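Local atomic coordinates of AP endonuclease, family 2 (Brucella melitensis biovar Abortus, PDB entry 3NGF), a protein that probably interconverts hydroxypyruvate and tartronate semialdehyde as a manganese-binding TIM-barrel isomerase of the hyi family, although it is named an AP endonuclease. Residues A33-G38 / S256-F261; P10-N15 / V244-N249; A136-A141 / V175-V180; R108-M113 / H143-L148; S114-G119 / P158-V163. All blocks are in the same frame, centred on the assembly; numbering follows the deposited sequence.

From the N terminus, residues 10-15, on strand 11-15, meet 244-249 in interaction 2, where the first and last strands of the eight-stranded parallel barrel join and nearly the whole chain is closed into a loop. Residues 33-38, at the end of the first helix, reach 256-261 beyond the last strand; interaction 1 therefore crosses interaction 2, and the two touch. Nested inside both loops are the other three. Interaction 4 pairs strands 109-111 and 146-149, interaction 5 joins the loops that follow those strands, and interaction 3 ties helix 122-140 to the turn leading into strand 180-185. These three cross one another along the chain; interaction 4 touches interactions 3 and 5.

Interaction 1: A33-G38 / S256-F261; sequences AEAGFG and SGLAWF
Phe37 and Phe261 lie almost flat on each other in an offset stack, their planes only 6° apart and their centroids 4.0 Å from one another. The overlap is displaced so that Phe261 CE2 sits over the middle of the Phe37 ring, while Phe37 CE1 lies over the rim of the Phe261 ring. Phe261 reaches across with CG anti to its backbone N (chi1 -180°), which carries its far end up to the backbone of 35-36. There the ring edge meets two carbonyl oxygens: Ala35 O lies in the ring plane, 3.4 Å from Phe261 CE2, and Gly36 O is 3.5 Å from Phe261 CZ. Leu258 adds a forked contact from the same segment. Its CD1 branch packs on Ala35 CB at 3.7 Å, and its CD2 branch comes to the edge of the Phe37 ring, 4.2 Å from Phe37 CZ. Gly36, at positive phi, ends the helix in a Schellman motif just before Phe37. The stack lies against strand 11-15: both rings touch Phe12, and Phe37 also reaches Ala14. Here the end of helix 25-34 and the loop after strand 243-246 meet outside the barrel wall.

Interaction 2: P10-N15 / V244-N249; sequences PRFAAN and VGCEYN. With MN (manganese (II) ion), chain C.
The Phe12 ring is met obliquely by two side chains of the neighbouring strand: Val244 CG1 comes to 3.7 Å from Phe12 CE1, and Cys246 SG to 4.0 Å from Phe12 CD1, a sulfur-aromatic contact. Two other flat groups, the Asn15 amide and the Glu247 carboxylate, run side by side and point the same way, with planes 6° apart. The touch between these two is made by Asn15 ND2 alongside Glu247 CG at 3.7 Å, while Asn15 ND2 gives its hydrogen bond to Glu41 OE2. With CG anti to the backbone N (chi1 -169°) and an extended chain, Glu247 delivers OE1 to manganese at 2.1 Å; two waters and Glu150, Asp185 and Gln211 complete the site. The backbones pair in parallel. Val244 N bonds to Arg11 O, Ala13 N to Val244 O and Cys246 N to Ala13 O, all at 2.8 to 2.9 Å. Pro10 CB rests on Val244 CG2 at the start of the pairing. First strand beside last is the closure of a TIM barrel, and the metal-bound Glu247, a predicted proton donor/acceptor, lies at the C-terminal end of the barrel strands, where active sites of this fold are found.

Interaction 3: A136-A141 / V175-V180; sequences AADKLA and VNRPNV
Ala137 O is gripped by two donors, Ala141 N of its own helix and the side-chain amide of Asn179. Asn179 ND2 approaches Ala137 O at 3.0 Å in the carbonyl plane, on a lone pair, and the bond is nearly straight (166° at the hydrogen). Its other bond is to Ile145 O, so this amide joins the last helical turn to the residue leading into the next strand. Asn179 CG stands between the backbone N and the carbonyl carbon (chi1 66°), which lifts the amide toward the helix and puts its OD1 3.4 Å from Ala137 CB. The same methyl is the centre of the apolar part, with Arg177 CB and Val180 CG2 each 3.6 Å from Ala137 CB. Farther out, Arg177 bends at chi2 (-73°) so that its guanidinium presents an edge to Asp138. Arg177 NE meets Asp138 OD1 on the syn side at 2.9 Å, a salt bridge with the two planes nearly coplanar, while Arg177 NH1 turns back to Asn176 O. The type I turn 177-180, which leads from helix 165-175 into strand 180-185, is thereby held against the end of helix 122-140; Val180 also touches Phe133 of helix 122-140 and Val147 of strand 146-149.

Interaction 4: R108-M113 / H143-L148; sequences RTLHAM and HGITVL
Two neighbouring parallel strands of the barrel wall, 109-111 and 146-149, meet here close to the manganese site, with the His111 side chain about 6 Å from the metal. Thr146 N bonds to Arg108 O at 2.8 Å, and Leu110 N bonds to Thr146 O. Next along, Leu148 N reaches Leu110 O at 2.7 Å, and Ala112 N closes the pairing on Leu148 O. That last carbonyl is also approached by a ring edge, His111 CD2 lying 3.4 Å from Leu148 O. His111 CG stands anti to the backbone N (chi1 170°), which carries the imidazole forward to touch the metal ligand Glu150; its ND1 makes a weak bond to Asn68 OD1, and Met113 CG covers one face. The strands belong to a beta-alpha-beta unit whose crossover helix is 122-140, and their side chains alternate between the barrel interior and this helical layer. On the face with His111, Thr109 CG2 is pressed against Leu148 CD1 at 3.4 Å, tighter than usual for two carbons. On the other side, toward the helices, Leu110 CD1 packs on Ile145 CG2 at 3.9 Å, and Ala112 CB on Val147 CG2 at 3.6 Å; these four residues contact Leu140 or Phe133 of the crossover helix. At the entry to the second strand, Gly144 ends that helix in a Schellman motif, and a water donates to both Gly144 O and Arg108 O.

Interaction 5: S114-G119 / P158-V163; sequences SGITEG and PGYFIV
Ser114 begins the contact by donating its backbone N-H to Tyr160 OH; the distance from Ser114 N to Tyr160 OH is 2.9 Å and the bond is nearly straight (174° at the hydrogen). Its side chain turns to the other ring, Ser114 CB lying 3.5 Å from Phe161 CD2, with OG approaching that ring obliquely. Gly115, extended at a positive phi, brings its O obliquely to the Tyr160 ring, 3.4 Å from Tyr160 CD1, and offers it to Phe161 N at 3.1 Å. Ile116 then flanks residues 158-160: its CG2 lies near Gly159 O, and its CD1 reaches the edge of the Tyr160 ring, 4.1 Å from Tyr160 CD1. Thr117 N bonds to Gly159 O at 3.0 Å, and the same oxygen takes a weak second bond from Glu118 N. Thr117 OG1 sits in the plane of the Phe161 ring at its edge, and is 3.2 Å from Phe161 CA; chi1 of 56° places this hydroxyl between the backbone N and the carbonyl carbon, facing Phe161. Tyr160 and Phe161 both have CG anti to the backbone N but their rings diverge: Tyr160 goes to Met113 and Leu152, Phe161 to Phe129 of helix 122-140 and Leu171 of helix 165-175. With a single backbone bridge between Ile116 and Tyr160, the contact joins two successive beta-alpha loops of the TIM barrel, on the end that carries the metal site, and the Tyr160 side chain is about 6 Å from that of Glu150.

Interaction 1: A33-G38 / S256-F261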
# COMPACT_ATOMS: atom_id res chain seq x y z
N ALA A 33 1.00 -18.76 2.25
CA ALA A 33 0.61 -19.42 3.50
C ALA A 33 1.61 -20.54 3.90
O ALA A 33 1.97 -20.65 5.08
CB ALA A 33 -0.82 -19.97 3.39
N GLU A 34 2.08 -21.32 2.93
CA GLU A 34 3.06 -22.40 3.21
C GLU A 34 4.42 -21.83 3.63
O GLU A 34 5.16 -22.50 4.36
CB GLU A 34 3.21 -23.33 2.00
CG GLU A 34 1.98 -24.25 1.76
CD GLU A 34 2.10 -25.12 0.52
OE1 GLU A 34 3.15 -25.03 -0.17
OE2 GLU A 34 1.16 -25.91 0.24
N ALA A 35 4.71 -20.59 3.22
CA ALA A 35 5.96 -19.91 3.59
C ALA A 35 5.80 -19.27 4.98
O ALA A 35 6.75 -18.76 5.52
CB ALA A 35 6.35 -18.84 2.52
N GLY A 36 4.60 -19.33 5.54
CA GLY A 36 4.33 -18.85 6.89
C GLY A 36 3.82 -17.43 7.01
O GLY A 36 3.87 -16.85 8.10
N PHE A 37 3.35 -16.85 5.91
CA PHE A 37 2.67 -15.54 5.99
C PHE A 37 1.22 -15.76 6.45
O PHE A 37 0.56 -16.68 5.98
CB PHE A 37 2.69 -14.82 4.65
CG PHE A 37 4.07 -14.33 4.26
CD1 PHE A 37 4.55 -13.10 4.70
CD2 PHE A 37 4.88 -15.11 3.46
CE1 PHE A 37 5.82 -12.66 4.35
CE2 PHE A 37 6.16 -14.68 3.11
CZ PHE A 37 6.62 -13.45 3.56
N GLY A 38 0.76 -14.90 7.35
CA GLY A 38 -0.65 -14.90 7.79
C GLY A 38 -1.47 -13.84 7.07
O GLY A 38 -2.71 -13.84 7.17
N SER A 256 13.69 -18.91 -1.82
CA SER A 256 15.12 -18.93 -1.54
C SER A 256 15.61 -17.67 -0.84
O SER A 256 16.70 -17.66 -0.25
CB SER A 256 15.93 -19.13 -2.82
OG SER A 256 15.53 -20.33 -3.46
N GLY A 257 14.81 -16.61 -0.96
CA GLY A 257 15.10 -15.33 -0.34
C GLY A 257 14.53 -15.10 1.05
O GLY A 257 14.74 -14.03 1.63
N LEU A 258 13.82 -16.08 1.60
CA LEU A 258 13.06 -15.85 2.83
C LEU A 258 13.77 -16.11 4.17
O LEU A 258 13.12 -16.14 5.21
CB LEU A 258 11.75 -16.64 2.75
CG LEU A 258 10.73 -16.10 1.74
CD1 LEU A 258 9.50 -17.00 1.71
CD2 LEU A 258 10.33 -14.64 2.05
N ALA A 259 15.11 -16.25 4.19
CA ALA A 259 15.82 -16.39 5.46
C ALA A 259 15.55 -15.21 6.41
O ALA A 259 15.45 -15.40 7.62
CB ALA A 259 17.37 -16.57 5.25
N TRP A 260 15.40 -14.00 5.87
CA TRP A 260 15.19 -12.81 6.68
C TRP A 260 13.90 -12.93 7.48
O TRP A 260 13.78 -12.37 8.57
CB TRP A 260 15.13 -11.54 5.80
CG TRP A 260 13.89 -11.41 4.98
CD1 TRP A 260 13.72 -11.80 3.70
CD2 TRP A 260 12.63 -10.86 5.41
NE1 TRP A 260 12.43 -11.54 3.29
CE2 TRP A 260 11.74 -10.97 4.33
CE3 TRP A 260 12.18 -10.30 6.61
CZ2 TRP A 260 10.41 -10.55 4.41
CZ3 TRP A 260 10.87 -9.87 6.69
CH2 TRP A 260 10.00 -9.98 5.59
N PHE A 261 12.93 -13.64 6.89
CA PHE A 261 11.59 -13.80 7.46
C PHE A 261 11.51 -14.93 8.49
O PHE A 261 10.53 -15.02 9.24
CB PHE A 261 10.61 -14.04 6.31
CG PHE A 261 9.17 -14.22 6.71
CD1 PHE A 261 8.51 -13.25 7.45
CD2 PHE A 261 8.46 -15.35 6.30
CE1 PHE A 261 7.16 -13.41 7.80
CE2 PHE A 261 7.10 -15.52 6.65
CZ PHE A 261 6.46 -14.56 7.41

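Interaction 2: P10-N15 / V244-N249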
# COMPACT_ATOMS: atom_id res chain seq x y z
N PRO A 10 6.94 -7.34 14.44
CA PRO A 10 5.95 -6.94 13.45
C PRO A 10 5.33 -8.11 12.73
O PRO A 10 5.90 -9.21 12.69
CB PRO A 10 6.75 -6.13 12.42
CG PRO A 10 8.01 -5.78 13.08
CD PRO A 10 8.30 -6.92 14.03
N ARG A 11 4.14 -7.89 12.18
CA ARG A 11 3.50 -8.91 11.37
C ARG A 11 3.60 -8.55 9.89
O ARG A 11 3.35 -7.42 9.49
CB ARG A 11 2.06 -9.17 11.79
CG ARG A 11 1.25 -7.97 12.02
CD ARG A 11 -0.19 -8.35 12.39
NE ARG A 11 -0.97 -7.13 12.61
CZ ARG A 11 -2.28 -7.08 12.78
NH1 ARG A 11 -3.02 -8.18 12.79
NH2 ARG A 11 -2.85 -5.90 12.97
N PHE A 12 4.03 -9.52 9.10
CA PHE A 12 4.36 -9.30 7.69
C PHE A 12 3.32 -9.90 6.75
O PHE A 12 2.78 -10.99 6.97
CB PHE A 12 5.75 -9.86 7.34
CG PHE A 12 6.85 -9.21 8.07
CD1 PHE A 12 7.45 -8.07 7.57
CD2 PHE A 12 7.25 -9.70 9.32
CE1 PHE A 12 8.47 -7.43 8.29
CE2 PHE A 12 8.26 -9.09 10.02
CZ PHE A 12 8.88 -7.94 9.50
N ALA A 13 3.03 -9.14 5.69
CA ALA A 13 2.11 -9.55 4.64
C ALA A 13 2.90 -9.72 3.34
O ALA A 13 3.62 -8.80 2.94
CB ALA A 13 1.05 -8.49 4.43
N ALA A 14 2.78 -10.88 2.70
CA ALA A 14 3.40 -11.10 1.40
C ALA A 14 2.66 -10.26 0.35
O ALA A 14 1.43 -10.20 0.36
CB ALA A 14 3.34 -12.59 1.01
N ASN A 15 3.40 -9.55 -0.49
CA ASN A 15 2.79 -8.88 -1.64
C ASN A 15 2.73 -9.85 -2.85
O ASN A 15 3.76 -10.20 -3.44
CB ASN A 15 3.51 -7.57 -1.99
CG ASN A 15 2.79 -6.78 -3.04
OD1 ASN A 15 2.58 -7.28 -4.14
ND2 ASN A 15 2.38 -5.53 -2.71
N VAL A 244 3.15 -5.08 7.97
CA VAL A 244 4.28 -4.63 7.17
C VAL A 244 4.25 -5.38 5.84
O VAL A 244 4.46 -6.60 5.80
CB VAL A 244 5.63 -4.85 7.90
CG1 VAL A 244 6.79 -4.37 7.03
CG2 VAL A 244 5.63 -4.11 9.22
N GLY A 245 3.92 -4.67 4.76
CA GLY A 245 3.82 -5.29 3.43
C GLY A 245 5.17 -5.50 2.77
O GLY A 245 6.00 -4.60 2.75
N CYS A 246 5.39 -6.71 2.25
CA CYS A 246 6.64 -7.06 1.55
C CYS A 246 6.54 -6.82 0.03
O CYS A 246 6.45 -7.76 -0.79
CB CYS A 246 7.02 -8.51 1.86
SG CYS A 246 7.30 -8.80 3.63
N GLU A 247 6.62 -5.56 -0.35
CA GLU A 247 6.49 -5.14 -1.73
C GLU A 247 7.90 -5.01 -2.30
O GLU A 247 8.41 -3.88 -2.54
CB GLU A 247 5.77 -3.81 -1.82
CG GLU A 247 5.39 -3.50 -3.24
CD GLU A 247 4.76 -2.14 -3.38
OE1 GLU A 247 4.89 -1.29 -2.47
OE2 GLU A 247 4.15 -1.94 -4.44
N TYR A 248 8.52 -6.16 -2.50
CA TYR A 248 9.83 -6.21 -3.09
C TYR A 248 9.84 -7.23 -4.21
O TYR A 248 8.99 -8.14 -4.27
CB TYR A 248 10.90 -6.51 -2.03
CG TYR A 248 10.87 -7.89 -1.37
CD1 TYR A 248 11.24 -9.04 -2.06
CD2 TYR A 248 10.47 -8.03 -0.04
CE1 TYR A 248 11.24 -10.29 -1.45
CE2 TYR A 248 10.47 -9.30 0.59
CZ TYR A 248 10.87 -10.42 -0.12
OH TYR A 248 10.89 -11.65 0.50
N ASN A 249 10.81 -7.07 -5.08
CA ASN A 249 11.05 -8.02 -6.17
C ASN A 249 12.13 -8.99 -5.74
O ASN A 249 13.28 -8.59 -5.56
CB ASN A 249 11.49 -7.27 -7.41
CG ASN A 249 10.52 -6.18 -7.80
OD1 ASN A 249 9.29 -6.41 -7.89
ND2 ASN A 249 11.06 -4.99 -8.08
MN MN C . 4.48 0.71 -2.09
O HOH W 1 2.21 0.41 -3.00
O HOH W 2 5.02 1.25 -4.22

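Interaction 3: A136-A141 / V175-V180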
# COMPACT_ATOMS: atom_id res chain seq x y z
N ALA A 136 -14.36 9.30 -0.40
CA ALA A 136 -13.99 7.92 -0.11
C ALA A 136 -14.10 7.63 1.39
O ALA A 136 -14.58 6.58 1.79
CB ALA A 136 -12.54 7.64 -0.61
N ALA A 137 -13.62 8.57 2.21
CA ALA A 137 -13.65 8.43 3.66
C ALA A 137 -15.08 8.26 4.10
O ALA A 137 -15.38 7.41 4.91
CB ALA A 137 -13.01 9.67 4.34
N ASP A 138 -15.97 9.07 3.53
CA ASP A 138 -17.38 9.07 3.97
C ASP A 138 -18.10 7.79 3.60
O ASP A 138 -18.98 7.31 4.35
CB ASP A 138 -18.10 10.29 3.40
CG ASP A 138 -17.65 11.62 4.03
OD1 ASP A 138 -16.99 11.65 5.10
OD2 ASP A 138 -18.01 12.66 3.45
N LYS A 139 -17.76 7.25 2.43
CA LYS A 139 -18.37 6.02 1.92
C LYS A 139 -17.82 4.81 2.67
O LYS A 139 -18.56 3.84 2.89
CB LYS A 139 -18.10 5.86 0.43
CG LYS A 139 -19.03 6.69 -0.45
CD LYS A 139 -20.48 6.13 -0.43
CE LYS A 139 -20.53 4.68 -1.01
NZ LYS A 139 -21.87 4.00 -0.99
N LEU A 140 -16.55 4.87 3.05
CA LEU A 140 -15.89 3.73 3.72
C LEU A 140 -16.09 3.67 5.25
O LEU A 140 -15.99 2.58 5.83
CB LEU A 140 -14.40 3.73 3.38
CG LEU A 140 -14.07 3.59 1.87
CD1 LEU A 140 -12.53 3.60 1.64
CD2 LEU A 140 -14.74 2.43 1.20
N ALA A 141 -16.33 4.81 5.88
CA ALA A 141 -16.44 4.90 7.36
C ALA A 141 -17.52 3.96 7.95
O ALA A 141 -17.29 3.39 9.00
CB ALA A 141 -16.69 6.38 7.84
N VAL A 175 -7.74 17.04 4.59
CA VAL A 175 -8.89 16.14 4.29
C VAL A 175 -9.83 16.09 5.50
O VAL A 175 -11.08 16.12 5.35
CB VAL A 175 -8.42 14.73 3.89
CG1 VAL A 175 -9.57 13.70 3.91
CG2 VAL A 175 -7.71 14.77 2.52
N ASN A 176 -9.24 16.00 6.70
CA ASN A 176 -9.98 16.12 7.96
C ASN A 176 -11.02 15.01 8.11
O ASN A 176 -12.21 15.28 8.33
CB ASN A 176 -10.61 17.51 8.08
CG ASN A 176 -11.00 17.86 9.51
OD1 ASN A 176 -10.24 17.62 10.44
ND2 ASN A 176 -12.19 18.45 9.69
N ARG A 177 -10.55 13.76 7.98
CA ARG A 177 -11.39 12.58 8.19
C ARG A 177 -10.58 11.55 8.96
O ARG A 177 -9.45 11.23 8.56
CB ARG A 177 -11.85 11.98 6.86
CG ARG A 177 -12.77 12.91 6.04
CD ARG A 177 -14.16 13.00 6.66
NE ARG A 177 -15.11 13.69 5.79
CZ ARG A 177 -15.18 15.00 5.63
NH1 ARG A 177 -14.38 15.81 6.31
NH2 ARG A 177 -16.09 15.52 4.81
N PRO A 178 -11.15 10.99 10.05
CA PRO A 178 -10.35 10.08 10.88
C PRO A 178 -9.93 8.78 10.20
O PRO A 178 -8.86 8.23 10.52
CB PRO A 178 -11.26 9.80 12.07
CG PRO A 178 -12.07 11.08 12.20
CD PRO A 178 -12.37 11.45 10.76
N ASN A 179 -10.73 8.31 9.24
CA ASN A 179 -10.39 7.07 8.50
C ASN A 179 -9.58 7.34 7.20
O ASN A 179 -9.76 6.67 6.17
CB ASN A 179 -11.63 6.21 8.25
CG ASN A 179 -12.61 6.85 7.32
OD1 ASN A 179 -12.85 8.08 7.38
ND2 ASN A 179 -13.22 6.03 6.45
N VAL A 180 -8.67 8.30 7.28
CA VAL A 180 -7.72 8.58 6.20
C VAL A 180 -6.35 8.64 6.85
O VAL A 180 -6.21 9.22 7.96
CB VAL A 180 -8.04 9.91 5.50
CG1 VAL A 180 -7.00 10.27 4.48
CG2 VAL A 180 -9.42 9.87 4.85

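Interaction 4: R108-M113 / H143-L148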
# COMPACT_ATOMS: atom_id res chain seq x y z
N ARG A 108 -9.78 -4.04 5.50
CA ARG A 108 -10.03 -2.84 6.28
C ARG A 108 -9.27 -1.60 5.77
O ARG A 108 -9.44 -0.50 6.31
CB ARG A 108 -9.64 -3.10 7.74
CG ARG A 108 -10.24 -4.40 8.34
CD ARG A 108 -11.75 -4.35 8.28
NE ARG A 108 -12.40 -5.57 8.79
CZ ARG A 108 -12.48 -5.91 10.08
NH1 ARG A 108 -11.95 -5.14 11.02
NH2 ARG A 108 -13.12 -7.02 10.42
N THR A 109 -8.43 -1.77 4.74
CA THR A 109 -7.50 -0.70 4.30
C THR A 109 -7.36 -0.70 2.78
O THR A 109 -7.09 -1.73 2.19
CB THR A 109 -6.11 -0.86 4.96
OG1 THR A 109 -6.26 -1.11 6.36
CG2 THR A 109 -5.25 0.39 4.73
N LEU A 110 -7.56 0.47 2.15
CA LEU A 110 -7.51 0.61 0.71
C LEU A 110 -6.63 1.79 0.36
O LEU A 110 -6.73 2.84 1.01
CB LEU A 110 -8.90 0.86 0.12
CG LEU A 110 -9.91 -0.26 0.32
CD1 LEU A 110 -11.32 0.24 -0.07
CD2 LEU A 110 -9.50 -1.45 -0.52
N HIS A 111 -5.77 1.62 -0.64
CA HIS A 111 -4.95 2.69 -1.18
C HIS A 111 -5.63 3.33 -2.40
O HIS A 111 -5.90 2.66 -3.40
CB HIS A 111 -3.56 2.14 -1.52
CG HIS A 111 -2.68 3.06 -2.30
ND1 HIS A 111 -1.67 2.59 -3.12
CD2 HIS A 111 -2.64 4.41 -2.40
CE1 HIS A 111 -1.04 3.61 -3.66
NE2 HIS A 111 -1.61 4.73 -3.25
N ALA A 112 -5.93 4.62 -2.30
CA ALA A 112 -6.45 5.39 -3.44
C ALA A 112 -5.30 6.12 -4.13
O ALA A 112 -4.74 7.06 -3.56
CB ALA A 112 -7.50 6.38 -2.96
N MET A 113 -4.98 5.70 -5.35
CA MET A 113 -3.90 6.30 -6.13
C MET A 113 -4.31 7.68 -6.67
O MET A 113 -5.49 7.94 -6.96
CB MET A 113 -3.50 5.37 -7.28
CG MET A 113 -2.96 4.00 -6.80
SD MET A 113 -2.16 3.14 -8.16
CE MET A 113 -0.63 4.04 -8.32
N HIS A 143 -18.23 1.11 7.18
CA HIS A 143 -17.66 -0.23 7.13
C HIS A 143 -16.32 -0.38 7.86
O HIS A 143 -15.69 -1.45 7.81
CB HIS A 143 -17.54 -0.63 5.66
CG HIS A 143 -18.83 -0.51 4.91
ND1 HIS A 143 -19.87 -1.39 5.10
CD2 HIS A 143 -19.25 0.38 3.98
CE1 HIS A 143 -20.88 -1.06 4.30
NE2 HIS A 143 -20.54 0.02 3.62
N GLY A 144 -15.90 0.70 8.54
CA GLY A 144 -14.68 0.68 9.31
C GLY A 144 -13.44 0.58 8.42
O GLY A 144 -12.42 0.06 8.86
N ILE A 145 -13.58 1.01 7.16
CA ILE A 145 -12.46 0.92 6.19
C ILE A 145 -11.72 2.25 6.13
O ILE A 145 -12.34 3.33 6.08
CB ILE A 145 -12.95 0.47 4.79
CG1 ILE A 145 -13.52 -0.95 4.90
CG2 ILE A 145 -11.80 0.53 3.76
CD1 ILE A 145 -14.45 -1.36 3.77
N THR A 146 -10.39 2.18 6.12
CA THR A 146 -9.53 3.36 6.02
C THR A 146 -8.99 3.47 4.58
O THR A 146 -8.70 2.47 3.94
CB THR A 146 -8.34 3.24 7.01
OG1 THR A 146 -8.82 3.32 8.35
CG2 THR A 146 -7.27 4.36 6.77
N VAL A 147 -8.93 4.70 4.05
CA VAL A 147 -8.32 4.97 2.75
C VAL A 147 -6.97 5.64 2.94
O VAL A 147 -6.83 6.56 3.75
CB VAL A 147 -9.23 5.85 1.84
CG1 VAL A 147 -9.64 7.16 2.50
CG2 VAL A 147 -8.58 6.09 0.46
N LEU A 148 -5.98 5.19 2.17
CA LEU A 148 -4.63 5.70 2.31
C LEU A 148 -4.12 6.41 1.09
O LEU A 148 -4.48 6.08 -0.05
CB LEU A 148 -3.64 4.56 2.62
CG LEU A 148 -3.92 3.70 3.84
CD1 LEU A 148 -2.80 2.63 3.99
CD2 LEU A 148 -4.11 4.54 5.10
O HOH W 3 -9.67 1.01 9.22

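Interaction 5: S114-G119 / P158-V163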
# COMPACT_ATOMS: atom_id res chain seq x y z
N SER A 114 -3.33 8.57 -6.81
CA SER A 114 -3.60 9.98 -7.10
C SER A 114 -3.44 10.39 -8.57
O SER A 114 -4.09 11.33 -9.02
CB SER A 114 -2.74 10.90 -6.22
OG SER A 114 -3.26 10.98 -4.90
N GLY A 115 -2.54 9.72 -9.29
CA GLY A 115 -2.33 10.01 -10.71
C GLY A 115 -1.03 10.74 -10.95
O GLY A 115 -0.42 11.28 -10.02
N ILE A 116 -0.62 10.75 -12.22
CA ILE A 116 0.45 11.60 -12.72
C ILE A 116 -0.16 12.99 -12.97
O ILE A 116 -1.02 13.14 -13.86
CB ILE A 116 1.03 11.05 -14.06
CG1 ILE A 116 1.52 9.61 -13.91
CG2 ILE A 116 2.13 11.96 -14.61
CD1 ILE A 116 2.55 9.42 -12.85
N THR A 117 0.30 13.98 -12.20
CA THR A 117 -0.24 15.35 -12.22
C THR A 117 0.74 16.42 -12.74
O THR A 117 0.42 17.61 -12.72
CB THR A 117 -0.71 15.74 -10.82
OG1 THR A 117 0.38 15.61 -9.90
CG2 THR A 117 -1.88 14.86 -10.41
N GLU A 118 1.91 15.99 -13.20
CA GLU A 118 2.88 16.89 -13.81
C GLU A 118 2.22 17.64 -14.97
O GLU A 118 1.53 17.02 -15.78
CB GLU A 118 4.09 16.11 -14.33
CG GLU A 118 5.11 16.95 -15.11
CD GLU A 118 5.78 18.00 -14.23
OE1 GLU A 118 5.43 18.10 -13.03
OE2 GLU A 118 6.67 18.72 -14.73
N GLY A 119 2.39 18.95 -15.02
CA GLY A 119 1.78 19.77 -16.08
C GLY A 119 0.34 20.20 -15.78
O GLY A 119 -0.26 20.96 -16.56
N PRO A 158 8.03 9.07 -12.09
CA PRO A 158 8.19 10.50 -12.36
C PRO A 158 6.85 11.16 -12.66
O PRO A 158 6.03 10.60 -13.38
CB PRO A 158 9.11 10.55 -13.60
CG PRO A 158 9.25 9.16 -14.09
CD PRO A 158 8.75 8.21 -13.05
N GLY A 159 6.63 12.35 -12.09
CA GLY A 159 5.41 13.12 -12.34
C GLY A 159 4.24 12.74 -11.45
O GLY A 159 3.18 13.35 -11.55
N TYR A 160 4.44 11.77 -10.56
CA TYR A 160 3.40 11.40 -9.61
C TYR A 160 3.05 12.55 -8.66
O TYR A 160 3.92 13.34 -8.25
CB TYR A 160 3.79 10.15 -8.79
CG TYR A 160 2.63 9.48 -8.15
CD1 TYR A 160 1.66 8.84 -8.92
CD2 TYR A 160 2.48 9.47 -6.76
CE1 TYR A 160 0.56 8.21 -8.31
CE2 TYR A 160 1.37 8.86 -6.15
CZ TYR A 160 0.42 8.23 -6.93
OH TYR A 160 -0.68 7.63 -6.33
N PHE A 161 1.78 12.63 -8.32
CA PHE A 161 1.22 13.70 -7.48
C PHE A 161 1.94 13.91 -6.15
O PHE A 161 2.20 15.04 -5.79
CB PHE A 161 -0.25 13.42 -7.20
CG PHE A 161 -0.89 14.39 -6.26
CD1 PHE A 161 -1.05 15.74 -6.61
CD2 PHE A 161 -1.38 13.94 -5.03
CE1 PHE A 161 -1.67 16.63 -5.72
CE2 PHE A 161 -1.99 14.81 -4.15
CZ PHE A 161 -2.15 16.16 -4.49
N ILE A 162 2.22 12.82 -5.43
CA ILE A 162 2.70 12.91 -4.05
C ILE A 162 3.90 11.99 -3.84
O ILE A 162 3.84 10.77 -4.07
CB ILE A 162 1.55 12.64 -3.02
CG1 ILE A 162 2.05 12.73 -1.57
CG2 ILE A 162 0.88 11.31 -3.29
CD1 ILE A 162 2.57 14.06 -1.19
N VAL A 163 5.03 12.60 -3.48
CA VAL A 163 6.31 11.87 -3.34
C VAL A 163 7.07 12.21 -2.04
O VAL A 163 8.25 11.83 -1.89
CB VAL A 163 7.20 12.08 -4.60
CG1 VAL A 163 6.51 11.56 -5.85
CG2 VAL A 163 7.57 13.55 -4.81